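Local coordinates for Blr6230 protein (PDB 5WCM) that probably hydrolyses beta-lactam antibiotics as a zinc-dependent, subclass B3 metallo-beta-lactamase, and binds a sulfonamide inhibitor at its zinc site, at residues 38-43 and 77-82; 68-73 and 169-174; 94-99 and 146-151. One frame throughout, in Å; residues are numbered along the deposited sequence.

Contact 1. Residues 38-43 and 77-82; sequences MDTAMP and GGFAEI. With ZN (zinc ion), chain F.
In the metallo-beta-lactamase fold, loops at the strand ends carry the zinc site, and here one such loop, which follows strand 34-38 and contains Thr40, packs on Gly77, Gly78 and the first turn of helix 79-86. Thr40 joins the two with both branches of its side chain. Its chi1 of 56° sets OG1 between the backbone N and the carbonyl carbon, where the hydroxyl oxygen accepts the N-H of Gly78 at 2.9 Å, with an N-H...O angle of 151°; the same OG1 also bonds to the carbonyl of His75. A threonine suits the place because its second branch is apolar: Thr40 CG2 lies 3.7 Å from Phe79 CD1 and 3.9 Å from Ile82 CD1, filling the angle between ring and aliphatic chain. The Phe79 ring reaches further back along the loop, bringing Phe79 CE1 to 3.7 Å from Asp39 C. Asp39 and Phe79 run side by side, their carboxylate and ring planes 26° apart, while the carboxylate itself is held by Thr69 through OD2 and by Asn68 through OD1. Past Thr40 the backbones close up. Gly77 N gives a weak hydrogen bond to Ala41 O, 3.0 Å away and badly bent, and the CA atoms of Gly77 and Pro43 come within 3.7 Å of each other, an approach that the missing side chain of glycine permits. On the helix, Glu81 turns its extended chain to a separate zinc ion, which it binds together with Lys50, Glu85 and a water. At the edge of the packing, Pro43 CA makes a C-H...O contact with Gly77 O at 3.5 Å.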
loop_
_atom_site.group_PDB
_atom_site.type_symbol
_atom_site.label_atom_id
_atom_site.label_comp_id
_atom_site.label_asym_id
_atom_site.label_seq_id
_atom_site.Cartn_x
_atom_site.Cartn_y
_atom_site.Cartn_z
ATOM N N MET A 38 0.045 -8.547 0.011
ATOM C CA MET A 38 0.334 -7.108 0.042
ATOM C C MET A 38 -0.807 -6.425 0.778
ATOM O O MET A 38 -1.919 -6.291 0.228
ATOM C CB MET A 38 0.470 -6.552 -1.375
ATOM C CG MET A 38 0.817 -5.066 -1.448
ATOM S SD MET A 38 2.421 -4.599 -0.769
ATOM C CE MET A 38 3.482 -5.381 -1.985
ATOM N N ASP A 39 -0.522 -6.065 2.023
ATOM C CA ASP A 39 -1.424 -5.362 2.928
ATOM C C ASP A 39 -2.606 -6.219 3.388
ATOM O O ASP A 39 -2.783 -7.358 2.978
ATOM C CB ASP A 39 -1.876 -4.007 2.343
ATOM C CG ASP A 39 -0.764 -2.983 2.280
ATOM O OD1 ASP A 39 0.100 -2.935 3.194
ATOM O OD2 ASP A 39 -0.729 -2.218 1.300
ATOM N N THR A 40 -3.379 -5.655 4.312
ATOM C CA THR A 40 -4.699 -6.170 4.682
ATOM C C THR A 40 -5.673 -4.979 4.680
ATOM O O THR A 40 -5.420 -3.998 3.996
ATOM C CB THR A 40 -4.665 -6.930 6.035
ATOM O OG1 THR A 40 -4.137 -6.098 7.070
ATOM C CG2 THR A 40 -3.834 -8.190 5.901
ATOM N N ALA A 41 -6.802 -5.088 5.382
ATOM C CA ALA A 41 -7.787 -4.028 5.388
ATOM C C ALA A 41 -8.095 -3.658 6.836
ATOM O O ALA A 41 -7.285 -3.862 7.733
ATOM C CB ALA A 41 -9.015 -4.439 4.580
ATOM N N MET A 42 -9.264 -3.082 7.090
ATOM C CA MET A 42 -9.628 -2.721 8.459
ATOM C C MET A 42 -9.646 -3.946 9.345
ATOM O O MET A 42 -9.869 -5.059 8.870
ATOM C CB MET A 42 -10.995 -2.047 8.522
ATOM C CG MET A 42 -11.033 -0.653 7.916
ATOM S SD MET A 42 -10.184 0.596 8.876
ATOM C CE MET A 42 -11.382 0.933 10.162
ATOM N N PRO A 43 -9.414 -3.741 10.662
ATOM C CA PRO A 43 -9.414 -4.878 11.578
ATOM C C PRO A 43 -10.654 -5.776 11.500
ATOM O O PRO A 43 -10.540 -6.991 11.598
ATOM C CB PRO A 43 -9.270 -4.198 12.952
ATOM C CG PRO A 43 -8.488 -2.965 12.674
ATOM C CD PRO A 43 -9.029 -2.494 11.355
ATOM N N GLY A 77 -4.861 -3.918 9.571
ATOM C CA GLY A 77 -5.848 -4.437 10.515
ATOM C C GLY A 77 -5.884 -5.931 10.635
ATOM O O GLY A 77 -6.316 -6.429 11.675
ATOM N N GLY A 78 -5.477 -6.647 9.588
ATOM C CA GLY A 78 -5.456 -8.102 9.601
ATOM C C GLY A 78 -4.102 -8.741 9.775
ATOM O O GLY A 78 -3.988 -9.969 9.720
ATOM N N PHE A 79 -3.067 -7.930 9.985
ATOM C CA PHE A 79 -1.705 -8.485 10.034
ATOM C C PHE A 79 -1.505 -9.479 11.186
ATOM O O PHE A 79 -0.966 -10.571 10.978
ATOM C CB PHE A 79 -0.667 -7.371 10.151
ATOM C CG PHE A 79 -0.371 -6.622 8.867
ATOM C CD1 PHE A 79 -0.827 -7.029 7.621
ATOM C CD2 PHE A 79 0.453 -5.510 8.925
ATOM C CE1 PHE A 79 -0.497 -6.327 6.470
ATOM C CE2 PHE A 79 0.783 -4.806 7.796
ATOM C CZ PHE A 79 0.315 -5.216 6.564
ATOM N N ALA A 80 -1.863 -9.082 12.403
ATOM C CA ALA A 80 -1.608 -9.946 13.557
ATOM C C ALA A 80 -2.333 -11.284 13.366
ATOM O O ALA A 80 -1.765 -12.348 13.640
ATOM C CB ALA A 80 -2.040 -9.273 14.849
ATOM N N GLU A 81 -3.569 -11.238 12.882
ATOM C CA GLU A 81 -4.372 -12.453 12.701
ATOM C C GLU A 81 -3.784 -13.348 11.622
ATOM O O GLU A 81 -3.564 -14.547 11.834
ATOM C CB GLU A 81 -5.794 -12.087 12.343
ATOM C CG GLU A 81 -6.649 -13.314 12.084
ATOM C CD GLU A 81 -8.106 -13.052 11.786
ATOM O OE1 GLU A 81 -8.602 -11.982 12.231
ATOM O OE2 GLU A 81 -8.718 -13.962 11.129
ATOM N N ILE A 82 -3.543 -12.759 10.454
ATOM C CA ILE A 82 -3.066 -13.566 9.339
ATOM C C ILE A 82 -1.663 -14.101 9.626
ATOM O O ILE A 82 -1.360 -15.257 9.314
ATOM C CB ILE A 82 -3.170 -12.813 7.995
ATOM C CG1 ILE A 82 -4.662 -12.614 7.677
ATOM C CG2 ILE A 82 -2.430 -13.595 6.893
ATOM C CD1 ILE A 82 -4.994 -11.843 6.433
HETATM ZN ZN ZN F . -8.118 -15.810 10.472
HETATM O O HOH W 1 -7.738 -16.869 12.100
#

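Contact 2. Residues 68-73 and 169-174; sequences NTHAHL and FCSGTV. With ZN (zinc ion), chain C; 4NZ (4-nitrobenzenesulfonamide), chain I.
The oddest feature here is the geometry of one hydrogen bond: His70 ND1 lies almost on the extension of the Cys170 C=O bond, with a C=O...N angle of 170°, yet its N-H meets the oxygen at a bent 139°. His70 ND1 and Cys170 O are 2.7 Å apart, and the oxygen sits 24° out of the imidazole plane. Beside this bond Thr69 packs its CB 3.9 Å from Cys170 CB, both buried; its hydroxyl is taken by Asp39. The far edge of the His70 ring carries NE2 to the zinc ion at 2.1 Å. His72 joins through ND1, also at 2.1 Å, and His146 completes the three-histidine set. His70 and His72 open the HxHxDH motif of the superfamily. The nitrogen N1 of 4-nitrobenzenesulfonamide takes a further zinc position at 2.0 Å; a water modelled there overlaps it and is probably an alternative occupant. Histidine suits position 70 because its ring offers two nitrogens: with ND1 giving its proton to a main-chain oxygen, NE2 keeps its lone pair for the metal. The carbonyl and the metal together hold the ring's rotation, and the carbonyl would be expected to make NE2 a somewhat stronger donor to zinc.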
loop_
_atom_site.group_PDB
_atom_site.type_symbol
_atom_site.label_atom_id
_atom_site.label_comp_id
_atom_site.label_asym_id
_atom_site.label_seq_id
_atom_site.Cartn_x
_atom_site.Cartn_y
_atom_site.Cartn_z
ATOM N N ASN A 68 3.926 -4.693 3.782
ATOM C CA ASN A 68 3.103 -3.512 4.091
ATOM C C ASN A 68 3.585 -2.349 3.245
ATOM O O ASN A 68 4.804 -2.132 3.099
ATOM C CB ASN A 68 3.253 -3.164 5.589
ATOM C CG ASN A 68 2.288 -2.079 6.130
ATOM O OD1 ASN A 68 2.668 -1.374 7.074
ATOM N ND2 ASN A 68 1.055 -1.987 5.638
ATOM N N THR A 69 2.633 -1.560 2.749
ATOM C CA THR A 69 2.922 -0.246 2.160
ATOM C C THR A 69 3.123 0.787 3.259
ATOM O O THR A 69 4.121 1.486 3.289
ATOM C CB THR A 69 1.799 0.226 1.213
ATOM O OG1 THR A 69 0.535 0.102 1.865
ATOM C CG2 THR A 69 1.819 -0.539 -0.095
ATOM N N HIS A 70 2.160 0.900 4.160
ATOM C CA HIS A 70 2.310 1.827 5.293
ATOM C C HIS A 70 1.419 1.453 6.447
ATOM O O HIS A 70 0.372 0.824 6.277
ATOM C CB HIS A 70 2.066 3.287 4.883
ATOM C CG HIS A 70 0.622 3.652 4.672
ATOM N ND1 HIS A 70 0.009 3.619 3.436
ATOM C CD2 HIS A 70 -0.316 4.109 5.541
ATOM C CE1 HIS A 70 -1.242 4.040 3.561
ATOM N NE2 HIS A 70 -1.469 4.345 4.832
ATOM N N ALA A 71 1.827 1.884 7.630
ATOM C CA ALA A 71 1.294 1.320 8.867
ATOM C C ALA A 71 0.148 2.144 9.451
ATOM O O ALA A 71 0.285 2.709 10.537
ATOM C CB ALA A 71 2.427 1.175 9.866
ATOM N N HIS A 72 -0.960 2.194 8.722
ATOM C CA HIS A 72 -2.249 2.695 9.226
ATOM C C HIS A 72 -3.229 1.557 9.315
ATOM O O HIS A 72 -3.121 0.608 8.532
ATOM C CB HIS A 72 -2.816 3.819 8.358
ATOM C CG HIS A 72 -2.031 5.095 8.406
ATOM N ND1 HIS A 72 -2.079 6.034 7.390
ATOM C CD2 HIS A 72 -1.168 5.578 9.333
ATOM C CE1 HIS A 72 -1.287 7.042 7.709
ATOM N NE2 HIS A 72 -0.718 6.788 8.873
ATOM N N LEU A 73 -4.171 1.659 10.256
ATOM C CA LEU A 73 -5.093 0.568 10.586
ATOM C C LEU A 73 -5.894 0.013 9.414
ATOM O O LEU A 73 -6.278 -1.145 9.433
ATOM C CB LEU A 73 -6.043 0.941 11.728
ATOM C CG LEU A 73 -7.300 1.722 11.394
ATOM C CD1 LEU A 73 -8.320 1.649 12.530
ATOM C CD2 LEU A 73 -6.957 3.166 11.082
ATOM N N PHE A 169 2.497 1.765 -5.024
ATOM C CA PHE A 169 2.820 3.061 -4.434
ATOM C C PHE A 169 2.209 3.117 -3.038
ATOM O O PHE A 169 1.083 2.704 -2.838
ATOM C CB PHE A 169 2.292 4.198 -5.308
ATOM C CG PHE A 169 2.537 5.576 -4.732
ATOM C CD1 PHE A 169 3.825 6.041 -4.559
ATOM C CD2 PHE A 169 1.476 6.410 -4.371
ATOM C CE1 PHE A 169 4.065 7.294 -4.006
ATOM C CE2 PHE A 169 1.714 7.678 -3.844
ATOM C CZ PHE A 169 3.006 8.116 -3.660
ATOM N N CYS A 170 2.946 3.634 -2.070
ATOM C CA CYS A 170 2.551 3.426 -0.657
ATOM C C CYS A 170 1.456 4.337 -0.125
ATOM O O CYS A 170 0.908 4.032 0.914
ATOM C CB CYS A 170 3.770 3.503 0.254
ATOM S SG CYS A 170 4.343 5.170 0.567
ATOM N N SER A 171 1.185 5.416 -0.871
ATOM C CA SER A 171 0.257 6.533 -0.560
ATOM C C SER A 171 1.062 7.809 -0.339
ATOM O O SER A 171 2.086 7.793 0.312
ATOM C CB SER A 171 -0.676 6.312 0.650
ATOM O OG SER A 171 -1.707 5.373 0.359
ATOM N N GLY A 172 0.531 8.908 -0.854
ATOM C CA GLY A 172 1.129 10.237 -0.692
ATOM C C GLY A 172 0.136 11.317 -0.323
ATOM O O GLY A 172 0.439 12.501 -0.493
ATOM N N THR A 173 -1.016 10.932 0.209
ATOM C CA THR A 173 -2.029 11.886 0.642
ATOM C C THR A 173 -1.643 12.482 2.002
ATOM O O THR A 173 -0.925 11.862 2.781
ATOM C CB THR A 173 -3.392 11.218 0.779
ATOM O OG1 THR A 173 -3.246 10.109 1.682
ATOM C CG2 THR A 173 -3.909 10.760 -0.586
ATOM N N VAL A 174 -2.129 13.685 2.275
ATOM C CA VAL A 174 -1.974 14.298 3.613
ATOM C C VAL A 174 -2.891 13.623 4.632
ATOM O O VAL A 174 -2.468 13.299 5.742
ATOM C CB VAL A 174 -2.221 15.823 3.565
ATOM C CG1 VAL A 174 -2.187 16.443 4.956
ATOM C CG2 VAL A 174 -1.150 16.467 2.705
HETATM ZN ZN ZN C . -2.762 5.826 5.442
HETATM S S 4NZ I . -5.444 7.022 5.013
HETATM C C1 4NZ I . -8.243 6.815 8.511
HETATM N N1 4NZ I . -4.631 5.732 4.813
HETATM O O1 4NZ I . -6.252 7.207 3.854
HETATM C C2 4NZ I . -7.328 5.793 8.346
HETATM O O2 4NZ I . -4.516 8.059 5.323
HETATM C C3 4NZ I . -6.456 5.848 7.270
HETATM C C4 4NZ I . -6.537 6.907 6.385
HETATM C C5 4NZ I . -7.447 7.934 6.576
HETATM C C6 4NZ I . -8.298 7.897 7.659
HETATM N N7 4NZ I . -9.269 6.689 9.551
HETATM O O12 4NZ I . -9.314 5.659 10.198
HETATM O O13 4NZ I . -10.030 7.629 9.730
HETATM O O HOH W 2 -4.604 5.171 5.482
#

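Contact 3. Residues 94-99 and 146-151. With ZN (zinc ion), chain C; 4NZ (4-nitrobenzenesulfonamide), chain I.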
loop_
_atom_site.group_PDB
_atom_site.type_symbol
_atom_site.label_atom_id
_atom_site.label_comp_id
_atom_site.label_asym_id
_atom_site.label_seq_id
_atom_site.Cartn_x
_atom_site.Cartn_y
_atom_site.Cartn_z
ATOM N N GLU A 94 11.527 0.240 7.718
ATOM C CA GLU A 94 12.082 0.303 9.074
ATOM C C GLU A 94 11.443 1.373 9.963
ATOM O O GLU A 94 11.192 1.103 11.119
ATOM C CB GLU A 94 13.603 0.401 9.043
ATOM C CG GLU A 94 14.194 1.688 8.539
ATOM C CD GLU A 94 15.718 1.678 8.558
ATOM O OE1 GLU A 94 16.336 0.737 9.124
ATOM O OE2 GLU A 94 16.300 2.624 7.990
ATOM N N ARG A 95 11.173 2.555 9.444
ATOM C CA ARG A 95 10.647 3.632 10.277
ATOM C C ARG A 95 9.157 3.457 10.645
ATOM O O ARG A 95 8.648 4.176 11.493
ATOM C CB ARG A 95 10.909 4.990 9.631
ATOM C CG ARG A 95 12.390 5.359 9.593
ATOM C CD ARG A 95 12.642 6.760 9.073
ATOM N NE ARG A 95 14.064 6.997 8.818
ATOM C CZ ARG A 95 14.552 8.102 8.258
ATOM N NH1 ARG A 95 15.860 8.227 8.058
ATOM N NH2 ARG A 95 13.734 9.081 7.890
ATOM N N ASP A 96 8.462 2.507 9.999
ATOM C CA ASP A 96 7.098 2.133 10.412
ATOM C C ASP A 96 7.086 1.008 11.439
ATOM O O ASP A 96 6.032 0.703 11.999
ATOM C CB ASP A 96 6.210 1.774 9.209
ATOM C CG ASP A 96 5.506 2.980 8.610
ATOM O OD1 ASP A 96 5.718 4.139 9.057
ATOM O OD2 ASP A 96 4.703 2.757 7.664
ATOM N N LYS A 97 8.234 0.392 11.710
ATOM C CA LYS A 97 8.291 -0.700 12.691
ATOM C C LYS A 97 7.689 -0.302 14.052
ATOM O O LYS A 97 6.883 -1.065 14.586
ATOM C CB LYS A 97 9.713 -1.262 12.814
ATOM C CG LYS A 97 9.881 -2.383 13.828
ATOM C CD LYS A 97 11.306 -2.912 13.829
ATOM C CE LYS A 97 11.518 -3.997 14.871
ATOM N NZ LYS A 97 12.890 -4.541 14.758
ATOM N N PRO A 98 8.014 0.890 14.580
ATOM C CA PRO A 98 7.423 1.205 15.889
ATOM C C PRO A 98 5.887 1.304 15.845
ATOM O O PRO A 98 5.204 0.929 16.796
ATOM C CB PRO A 98 8.060 2.552 16.253
ATOM C CG PRO A 98 9.353 2.578 15.476
ATOM C CD PRO A 98 9.065 1.852 14.197
ATOM N N LEU A 99 5.358 1.798 14.728
ATOM C CA LEU A 99 3.897 1.919 14.536
ATOM C C LEU A 99 3.233 0.550 14.494
ATOM O O LEU A 99 2.224 0.290 15.140
ATOM C CB LEU A 99 3.565 2.684 13.254
ATOM C CG LEU A 99 3.746 4.211 13.209
ATOM C CD1 LEU A 99 5.121 4.701 13.592
ATOM C CD2 LEU A 99 3.406 4.740 11.824
ATOM N N HIS A 146 3.476 10.062 4.048
ATOM C CA HIS A 146 2.172 9.601 4.520
ATOM C C HIS A 146 2.317 8.800 5.818
ATOM O O HIS A 146 1.453 8.892 6.692
ATOM C CB HIS A 146 1.465 8.832 3.415
ATOM C CG HIS A 146 0.096 8.378 3.789
ATOM N ND1 HIS A 146 -1.022 9.167 3.646
ATOM C CD2 HIS A 146 -0.326 7.221 4.345
ATOM C CE1 HIS A 146 -2.075 8.509 4.095
ATOM N NE2 HIS A 146 -1.685 7.314 4.513
ATOM N N SER A 147 3.409 8.050 5.920
ATOM C CA SER A 147 3.859 7.485 7.189
ATOM C C SER A 147 5.391 7.604 7.180
ATOM O O SER A 147 5.985 7.747 6.113
ATOM C CB SER A 147 3.392 6.035 7.381
ATOM O OG SER A 147 4.134 5.180 6.542
ATOM N N PRO A 148 6.046 7.499 8.351
ATOM C CA PRO A 148 7.503 7.709 8.342
ATOM C C PRO A 148 8.273 6.604 7.623
ATOM O O PRO A 148 9.368 6.857 7.132
ATOM C CB PRO A 148 7.870 7.770 9.829
ATOM C CG PRO A 148 6.731 7.162 10.544
ATOM C CD PRO A 148 5.511 7.411 9.716
ATOM N N GLY A 149 7.687 5.409 7.562
ATOM C CA GLY A 149 8.292 4.252 6.892
ATOM C C GLY A 149 7.577 3.749 5.651
ATOM O O GLY A 149 7.771 2.613 5.254
ATOM N N CYS A 150 6.779 4.616 5.055
ATOM C CA CYS A 150 5.948 4.296 3.886
ATOM C C CYS A 150 6.849 3.748 2.770
ATOM O O CYS A 150 7.817 4.405 2.380
ATOM C CB CYS A 150 5.264 5.600 3.461
ATOM S SG CYS A 150 3.734 5.539 2.509
ATOM N N THR A 151 6.576 2.521 2.334
ATOM C CA THR A 151 7.418 1.786 1.395
ATOM C C THR A 151 6.619 1.457 0.145
ATOM O O THR A 151 5.594 0.780 0.220
ATOM C CB THR A 151 7.958 0.497 2.029
ATOM O OG1 THR A 151 8.674 0.834 3.220
ATOM C CG2 THR A 151 8.894 -0.206 1.081
HETATM ZN ZN ZN C . -2.762 5.826 5.442
HETATM S S 4NZ I . -5.444 7.022 5.013
HETATM C C1 4NZ I . -8.243 6.815 8.511
HETATM N N1 4NZ I . -4.631 5.732 4.813
HETATM O O1 4NZ I . -6.252 7.207 3.854
HETATM C C2 4NZ I . -7.328 5.793 8.346
HETATM O O2 4NZ I . -4.516 8.059 5.323
HETATM C C3 4NZ I . -6.456 5.848 7.270
HETATM C C4 4NZ I . -6.537 6.907 6.385
HETATM C C5 4NZ I . -7.447 7.934 6.576
HETATM C C6 4NZ I . -8.298 7.897 7.659
HETATM N N7 4NZ I . -9.269 6.689 9.551
HETATM O O12 4NZ I . -9.314 5.659 10.198
HETATM O O13 4NZ I . -10.030 7.629 9.730
HETATM O O HOH W 3 10.859 9.214 7.673
HETATM O O HOH W 2 -4.604 5.171 5.482
#
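Pro148 lays its ring over the 3-10 turn at Arg95 and Asp96, its CD 3.3 Å from Asp96 OD1; Pro148 CD also touches Leu99 CD2 at 4.0 Å, an apolar contact. Pro148 is the second residue of a type I beta turn from Ser147 to Cys150, a place that suits proline's phi of -69°, and Asp96 holds that turn with both carboxylate oxygens. Ser147 OG donates to the syn lone pair of Asp96 OD2 at 2.7 Å; chi1 of 73° sets OG between the backbone N and the carbonyl carbon, facing the carboxylate. Gly149 N donates to Asp96 OD1 at 2.8 Å, but from above, 69° out of the carboxylate plane. Glycine fits because its CA lies 4.2 Å from Arg95 CA, and a side chain would run into the backbone N of Asp96. Arg95 brings CB to 3.5 Å from Pro148 O, then extends away toward solvent, where a water in the guanidinium plane links NH2 to that carbonyl. Asp96 OD2 has a second donor, the backbone N-H of Ala71, between the zinc ligands His70 and His72. Just before the turn, His146 NE2 binds the zinc ion that His70 and His72 also hold, while its ND1 is hydrogen-bonded to Thr173 O. Three donors probably partly offset the charge of this buried carboxylate, and the bonds imply that Asp96 is a second-shell residue, tying the loop after His146 to that carrying the other two histidines.

All three contacts are largely buried, but contact 2 lies nearest the centre of the chain, whereas contact 3 reaches solvent at Arg95. Contacts 2 and 3 share a zinc ion and the inhibitor: two histidines come from 68-73 and the third from 146-151, and a Cys150-Cys170 disulfide and a Thr151-Thr69 backbone hydrogen bond tie them together. Contact 1 touches contact 2 mainly through the Asp39 carboxylate, with packing by Phe79 and Pro43, but does not reach contact 3, and its own zinc is a different one. Their chemistry differs accordingly: a hydroxyl and close glycine backbones in contact 1, imidazole to carbonyl in contact 2, and a carboxylate gripping a turn in contact 3.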